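Local coordinates for protein tumor necrosis factor receptor superfamily member 16 (Rattus norvegicus, PDB 1SG1) that binds nerve growth factor and other neurotrophins at the cell surface through an elongated ectodomain of disulfide-rich repeats, at residues C97-V102 and D128-V133; G105-C110 and V117-P122. One frame throughout, in Å; residues are numbered along the deposited sequence.

Contact 1: residues C97-V102 and D128-V133; sequences CSVCEV and DEANHV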
ATOM      1  N   CYS C  97      12.340   3.941  15.404  1.00 39.72           N
ATOM      2  CA  CYS C  97      13.123   2.792  14.979  1.00 39.04           C
ATOM      3  C   CYS C  97      14.585   2.931  15.411  1.00 38.77           C
ATOM      4  O   CYS C  97      15.107   4.037  15.515  1.00 39.32           O
ATOM      5  CB  CYS C  97      13.091   2.678  13.455  1.00 38.43           C
ATOM      6  SG  CYS C  97      11.498   2.249  12.688  1.00 33.88           S
ATOM      7  N   SER C  98      15.250   1.817  15.669  1.00 37.73           N
ATOM      8  CA  SER C  98      16.653   1.900  16.024  1.00 37.88           C
ATOM      9  C   SER C  98      17.397   2.091  14.712  1.00 37.71           C
ATOM     10  O   SER C  98      16.867   1.791  13.642  1.00 34.91           O
ATOM     11  CB  SER C  98      17.125   0.618  16.716  1.00 39.46           C
ATOM     12  OG  SER C  98      16.731   0.597  18.077  1.00 39.71           O
ATOM     13  N   VAL C  99      18.612   2.621  14.785  1.00 39.63           N
ATOM     14  CA  VAL C  99      19.404   2.839  13.576  1.00 41.77           C
ATOM     15  C   VAL C  99      20.646   1.981  13.599  1.00 40.97           C
ATOM     16  O   VAL C  99      21.230   1.760  14.649  1.00 38.66           O
ATOM     17  CB  VAL C  99      19.845   4.331  13.405  1.00 44.44           C
ATOM     18  CG1 VAL C  99      18.959   5.249  14.243  1.00 44.56           C
ATOM     19  CG2 VAL C  99      21.307   4.502  13.785  1.00 46.83           C
ATOM     20  N   CYS C 100      21.027   1.468  12.437  1.00 42.61           N
ATOM     21  CA  CYS C 100      22.232   0.676  12.345  1.00 42.89           C
ATOM     22  C   CYS C 100      23.309   1.725  12.116  1.00 45.88           C
ATOM     23  O   CYS C 100      23.421   2.303  11.026  1.00 45.71           O
ATOM     24  CB  CYS C 100      22.144  -0.293  11.178  1.00 43.03           C
ATOM     25  SG  CYS C 100      20.697  -1.397  11.250  1.00 42.70           S
ATOM     26  N   GLU C 101      24.067   2.000  13.175  1.00 46.16           N
ATOM     27  CA  GLU C 101      25.125   2.998  13.137  1.00 45.54           C
ATOM     28  C   GLU C 101      26.166   2.683  12.065  1.00 43.33           C
ATOM     29  O   GLU C 101      26.128   1.623  11.430  1.00 42.03           O
ATOM     30  CB  GLU C 101      25.812   3.068  14.504  1.00 47.69           C
ATOM     31  CG  GLU C 101      24.873   3.252  15.689  1.00 48.45           C
ATOM     32  CD  GLU C 101      24.258   4.629  15.735  1.00 49.91           C
ATOM     33  OE1 GLU C 101      24.737   5.500  14.985  1.00 51.59           O
ATOM     34  OE2 GLU C 101      23.312   4.849  16.526  1.00 50.35           O
ATOM     35  N   VAL C 102      27.091   3.607  11.850  1.00 40.90           N
ATOM     36  CA  VAL C 102      28.140   3.361  10.867  1.00 39.87           C
ATOM     37  C   VAL C 102      28.907   2.112  11.318  1.00 38.88           C
ATOM     38  O   VAL C 102      29.163   1.928  12.507  1.00 38.21           O
ATOM     39  CB  VAL C 102      29.116   4.541  10.768  1.00 40.72           C
ATOM     40  CG1 VAL C 102      30.205   4.219   9.778  1.00 41.03           C
ATOM     41  CG2 VAL C 102      28.374   5.798  10.338  1.00 41.60           C
ATOM     42  N   ASP C 128      28.485   2.857   5.410  1.00 52.02           N
ATOM     43  CA  ASP C 128      28.872   4.256   5.359  1.00 53.88           C
ATOM     44  C   ASP C 128      28.025   5.165   6.234  1.00 53.67           C
ATOM     45  O   ASP C 128      28.504   6.180   6.715  1.00 54.29           O
ATOM     46  CB  ASP C 128      28.739   4.733   3.914  1.00 56.68           C
ATOM     47  CG  ASP C 128      30.028   5.232   3.351  1.00 57.73           C
ATOM     48  OD1 ASP C 128      30.505   6.276   3.832  1.00 60.71           O
ATOM     49  OD2 ASP C 128      30.562   4.581   2.430  1.00 59.92           O
ATOM     50  N   GLU C 129      26.765   4.803   6.438  1.00 53.56           N
ATOM     51  CA  GLU C 129      25.883   5.675   7.192  1.00 54.09           C
ATOM     52  C   GLU C 129      25.083   5.093   8.328  1.00 51.15           C
ATOM     53  O   GLU C 129      25.046   3.878   8.556  1.00 50.42           O
ATOM     54  CB  GLU C 129      24.916   6.356   6.229  1.00 58.74           C
ATOM     55  CG  GLU C 129      25.609   7.068   5.103  1.00 65.13           C
ATOM     56  CD  GLU C 129      24.684   7.322   3.952  1.00 70.41           C
ATOM     57  OE1 GLU C 129      23.690   8.056   4.152  1.00 74.20           O
ATOM     58  OE2 GLU C 129      24.947   6.783   2.849  1.00 73.18           O
ATOM     59  N   ALA C 130      24.435   6.009   9.036  1.00 47.82           N
ATOM     60  CA  ALA C 130      23.600   5.655  10.174  1.00 45.13           C
ATOM     61  C   ALA C 130      22.109   5.802   9.800  1.00 42.08           C
ATOM     62  O   ALA C 130      21.591   6.906   9.620  1.00 41.37           O
ATOM     63  CB  ALA C 130      23.958   6.538  11.385  1.00 40.34           C
ATOM     64  N   ASN C 131      21.439   4.671   9.656  1.00 37.68           N
ATOM     65  CA  ASN C 131      20.037   4.684   9.333  1.00 35.88           C
ATOM     66  C   ASN C 131      19.438   3.309   9.501  1.00 33.70           C
ATOM     67  O   ASN C 131      20.086   2.399   9.990  1.00 34.04           O
ATOM     68  CB  ASN C 131      19.811   5.219   7.910  1.00 38.63           C
ATOM     69  CG  ASN C 131      20.657   4.520   6.870  1.00 37.78           C
ATOM     70  OD1 ASN C 131      20.549   3.316   6.660  1.00 37.22           O
ATOM     71  ND2 ASN C 131      21.500   5.286   6.199  1.00 41.96           N
ATOM     72  N   HIS C 132      18.194   3.141   9.106  1.00 32.77           N
ATOM     73  CA  HIS C 132      17.594   1.833   9.255  1.00 32.35           C
ATOM     74  C   HIS C 132      17.055   1.279   7.950  1.00 31.54           C
ATOM     75  O   HIS C 132      16.026   0.642   7.925  1.00 28.80           O
ATOM     76  CB  HIS C 132      16.510   1.866  10.343  1.00 35.57           C
ATOM     77  CG  HIS C 132      15.421   2.858  10.088  1.00 36.54           C
ATOM     78  ND1 HIS C 132      14.319   2.572   9.311  1.00 38.11           N
ATOM     79  CD2 HIS C 132      15.281   4.144  10.483  1.00 38.21           C
ATOM     80  CE1 HIS C 132      13.546   3.640   9.234  1.00 36.30           C
ATOM     81  NE2 HIS C 132      14.107   4.607   9.936  1.00 38.59           N
ATOM     82  N   VAL C 133      17.781   1.517   6.870  1.00 30.42           N
ATOM     83  CA  VAL C 133      17.379   1.033   5.555  1.00 32.31           C
ATOM     84  C   VAL C 133      18.550   0.451   4.792  1.00 34.36           C
ATOM     85  O   VAL C 133      18.362  -0.375   3.901  1.00 35.39           O
ATOM     86  CB  VAL C 133      16.764   2.158   4.686  1.00 29.97           C
ATOM     87  CG1 VAL C 133      15.499   2.671   5.324  1.00 35.21           C
ATOM     88  CG2 VAL C 133      17.744   3.281   4.518  1.00 33.46           C
TER
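With CG of His132 set between its backbone N and carbonyl carbon (chi1 58°) and SG of Cys97 anti to its own carbonyl carbon (chi1 -68°), the imidazole lies broadside to the cysteine. The contact joins two successive cysteine-rich regions of the tumor necrosis factor receptor fold, the loop after strand 94-96 running antiparallel to the loop after strand 125-126. CB of Cys97 sits over the face of the ring, 4.0 Å from the centroid of His132, a CH-pi contact. SG of the same cysteine hangs over the same ring 4.4 Å from its centroid, so a sulfur-aromatic contact joins in; the sulfur is fixed there by its disulfide to Cys110. Thr116 also touches His132 and Cys97, and its hydroxyl is hydrogen-bonded to the carbonyl of Ser98.

The backbones meet in a single antiparallel bridge, Cys100 with Asn131. Cys100 N gives the firm bond, 2.8 Å to Asn131 O, and reaches that oxygen from above the carbonyl plane, 37° out of it. The return bond from Asn131 N to Cys100 O is weak at 3.4 Å, and the CA-H of Ala130 points at the same carbonyl oxygen. The side chain of Asn131 turns back into its own loop, where OD1 accepts from the backbone N of Asp134 and, weakly, from that of Val133.

Toward the surface the contact thins to a few van der Waals touches. The methyl of Ala130 meets CG2 of Val99 at 4.1 Å and, on the same side, OE1 of Glu101 at 3.8 Å. At the far end Val102, whose side chain also touches Trp155, lays CG2 3.6 Å from the backbone oxygen of Asp128.

Contact 2: residues G105-C110 and V117-P122; sequences GLVFSC and VCEECP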
ATOM      1  N   GLY C 105      24.915  -2.705   9.842  1.00 30.07           N
ATOM      2  CA  GLY C 105      23.907  -2.714   8.787  1.00 29.59           C
ATOM      3  C   GLY C 105      22.564  -3.428   8.941  1.00 29.87           C
ATOM      4  O   GLY C 105      22.392  -4.381   9.715  1.00 28.81           O
ATOM      5  N   LEU C 106      21.600  -2.969   8.151  1.00 30.00           N
ATOM      6  CA  LEU C 106      20.258  -3.536   8.170  1.00 32.45           C
ATOM      7  C   LEU C 106      20.168  -5.058   7.969  1.00 33.20           C
ATOM      8  O   LEU C 106      20.841  -5.618   7.114  1.00 34.01           O
ATOM      9  CB  LEU C 106      19.392  -2.853   7.109  1.00 33.38           C
ATOM     10  CG  LEU C 106      18.005  -3.467   6.936  1.00 30.74           C
ATOM     11  CD1 LEU C 106      17.349  -3.615   8.283  1.00 36.23           C
ATOM     12  CD2 LEU C 106      17.170  -2.609   6.053  1.00 31.33           C
ATOM     13  N   VAL C 107      19.336  -5.720   8.773  1.00 33.49           N
ATOM     14  CA  VAL C 107      19.141  -7.160   8.649  1.00 34.44           C
ATOM     15  C   VAL C 107      17.659  -7.358   8.437  1.00 35.65           C
ATOM     16  O   VAL C 107      17.225  -8.027   7.508  1.00 37.52           O
ATOM     17  CB  VAL C 107      19.486  -7.937   9.915  1.00 30.05           C
ATOM     18  CG1 VAL C 107      19.379  -9.382   9.629  1.00 33.34           C
ATOM     19  CG2 VAL C 107      20.862  -7.628  10.385  1.00 34.49           C
ATOM     20  N   PHE C 108      16.890  -6.758   9.332  1.00 37.47           N
ATOM     21  CA  PHE C 108      15.452  -6.841   9.291  1.00 39.39           C
ATOM     22  C   PHE C 108      14.859  -5.446   9.392  1.00 37.69           C
ATOM     23  O   PHE C 108      15.164  -4.681  10.318  1.00 37.27           O
ATOM     24  CB  PHE C 108      14.963  -7.745  10.422  1.00 42.29           C
ATOM     25  CG  PHE C 108      15.266  -9.208  10.200  1.00 48.79           C
ATOM     26  CD1 PHE C 108      15.908  -9.966  11.183  1.00 50.54           C
ATOM     27  CD2 PHE C 108      14.883  -9.843   9.015  1.00 49.89           C
ATOM     28  CE1 PHE C 108      16.162 -11.333  10.991  1.00 50.09           C
ATOM     29  CE2 PHE C 108      15.135 -11.214   8.816  1.00 52.59           C
ATOM     30  CZ  PHE C 108      15.774 -11.954   9.810  1.00 50.87           C
ATOM     31  N   SER C 109      14.029  -5.112   8.415  1.00 35.49           N
ATOM     32  CA  SER C 109      13.385  -3.812   8.373  1.00 34.95           C
ATOM     33  C   SER C 109      12.496  -3.489   9.575  1.00 34.95           C
ATOM     34  O   SER C 109      11.878  -4.366  10.181  1.00 31.73           O
ATOM     35  CB  SER C 109      12.565  -3.684   7.092  1.00 35.48           C
ATOM     36  OG  SER C 109      13.260  -2.904   6.140  1.00 37.59           O
ATOM     37  N   CYS C 110      12.450  -2.204   9.903  1.00 36.72           N
ATOM     38  CA  CYS C 110      11.647  -1.693  11.006  1.00 36.27           C
ATOM     39  C   CYS C 110      10.248  -1.347  10.520  1.00 37.74           C
ATOM     40  O   CYS C 110      10.038  -0.300   9.919  1.00 30.63           O
ATOM     41  CB  CYS C 110      12.286  -0.441  11.592  1.00 37.65           C
ATOM     42  SG  CYS C 110      11.372   0.257  12.997  1.00 33.84           S
ATOM     43  N   VAL C 117      16.261  -4.568  13.133  1.00 35.06           N
ATOM     44  CA  VAL C 117      17.232  -5.584  13.554  1.00 37.26           C
ATOM     45  C   VAL C 117      18.543  -5.276  12.824  1.00 38.76           C
ATOM     46  O   VAL C 117      18.633  -5.457  11.601  1.00 38.02           O
ATOM     47  CB  VAL C 117      16.835  -6.992  13.134  1.00 38.61           C
ATOM     48  CG1 VAL C 117      17.967  -7.957  13.481  1.00 38.63           C
ATOM     49  CG2 VAL C 117      15.556  -7.404  13.820  1.00 38.03           C
ATOM     50  N   CYS C 118      19.556  -4.810  13.554  1.00 39.22           N
ATOM     51  CA  CYS C 118      20.846  -4.483  12.933  1.00 39.95           C
ATOM     52  C   CYS C 118      21.911  -5.571  12.953  1.00 37.91           C
ATOM     53  O   CYS C 118      21.755  -6.613  13.563  1.00 35.85           O
ATOM     54  CB  CYS C 118      21.433  -3.228  13.552  1.00 41.39           C
ATOM     55  SG  CYS C 118      20.424  -1.760  13.237  1.00 45.54           S
ATOM     56  N   GLU C 119      23.022  -5.280  12.296  1.00 38.83           N
ATOM     57  CA  GLU C 119      24.128  -6.218  12.172  1.00 39.58           C
ATOM     58  C   GLU C 119      25.468  -5.494  12.092  1.00 39.97           C
ATOM     59  O   GLU C 119      25.599  -4.476  11.419  1.00 38.71           O
ATOM     60  CB  GLU C 119      23.902  -7.026  10.906  1.00 39.37           C
ATOM     61  CG  GLU C 119      24.983  -7.964  10.478  1.00 38.37           C
ATOM     62  CD  GLU C 119      24.608  -8.651   9.180  1.00 39.55           C
ATOM     63  OE1 GLU C 119      24.467  -7.959   8.144  1.00 38.52           O
ATOM     64  OE2 GLU C 119      24.432  -9.882   9.199  1.00 41.82           O
ATOM     65  N   GLU C 120      26.454  -6.018  12.809  1.00 40.79           N
ATOM     66  CA  GLU C 120      27.796  -5.469  12.788  1.00 40.94           C
ATOM     67  C   GLU C 120      28.238  -6.049  11.450  1.00 39.54           C
ATOM     68  O   GLU C 120      28.085  -7.255  11.224  1.00 36.71           O
ATOM     69  CB  GLU C 120      28.612  -6.073  13.928  1.00 45.44           C
ATOM     70  CG  GLU C 120      29.704  -5.192  14.492  1.00 50.14           C
ATOM     71  CD  GLU C 120      29.163  -3.954  15.189  1.00 52.42           C
ATOM     72  OE1 GLU C 120      28.082  -4.046  15.813  1.00 52.57           O
ATOM     73  OE2 GLU C 120      29.830  -2.895  15.123  1.00 53.36           O
ATOM     74  N   CYS C 121      28.737  -5.188  10.560  1.00 38.48           N
ATOM     75  CA  CYS C 121      29.163  -5.595   9.225  1.00 35.36           C
ATOM     76  C   CYS C 121      30.188  -6.717   9.242  1.00 39.33           C
ATOM     77  O   CYS C 121      31.213  -6.653   9.926  1.00 37.10           O
ATOM     78  CB  CYS C 121      29.691  -4.384   8.447  1.00 32.05           C
ATOM     79  SG  CYS C 121      28.408  -3.160   8.006  1.00 34.39           S
ATOM     80  N   PRO C 122      29.915  -7.784   8.489  1.00 42.26           N
ATOM     81  CA  PRO C 122      30.854  -8.901   8.457  1.00 44.45           C
ATOM     82  C   PRO C 122      32.114  -8.611   7.653  1.00 47.99           C
ATOM     83  O   PRO C 122      32.264  -7.545   7.045  1.00 48.62           O
ATOM     84  CB  PRO C 122      30.021 -10.032   7.861  1.00 43.72           C
ATOM     85  CG  PRO C 122      29.140  -9.317   6.918  1.00 45.26           C
ATOM     86  CD  PRO C 122      28.711  -8.086   7.698  1.00 43.59           C
TER
HETATM   87  O   HOH W   1      23.469  -5.670   6.466  1.00 36.90           O
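A classic beta bulge interrupts this hairpin: Val107 and Phe108 both face Val117, and their two N-H groups share its carbonyl oxygen. Val107 N lies 2.9 Å from Val117 O, nearly along the C=O axis, whereas Phe108 N comes in on a lone pair in the carbonyl plane. The return bond is the straightest, Val117 N to Phe108 O at 3.0 Å with 172° at the hydrogen. Phe108 and Val117 lie side by side, pointing the same way, with CB of Val117 at the edge of the phenyl ring, in its plane. CG1 of Val117 is anti to the backbone N (chi1 174°), which sets it 3.9 Å from CB of Val107. An alanine at Val117 would lose both methyls and is likely to open a gap beside CB and CD1 of Phe108, freeing that ring to turn.

A water donates to Leu106 O and to Glu119 OE1. That carboxylate also forms a salt bridge with a basic side chain of another protein chain, while Leu106 packs on an aromatic side chain, and Phe108 on the backbone, of a different one. The hairpin thus offers charged and apolar contacts to its partners, consistent with neurotrophin recognition.

Two disulfides tie the contacts together: Cys97 SG to Cys110 SG and Cys100 SG to Cys118 SG, each 2.0 Å long. They connect the 97-102 loop of contact 1 to both segments of contact 2, Cys118 on strand 117-120 and Cys110 just past strand 104-108. The centres of the contacts are about 8 Å apart, and the hairpin is nested within the loop that contact 1 closes. Direct packing adds to the covalent links, with Val133 O 3.3 Å from Leu106 CD2, and Leu106 is joined to Asp134 by backbone hydrogen bonding. Val133 from contact 1 and Leu106, Phe108 and Glu119 from contact 2 all meet other protein chains, so this region probably forms part of the neurotrophin-binding surface.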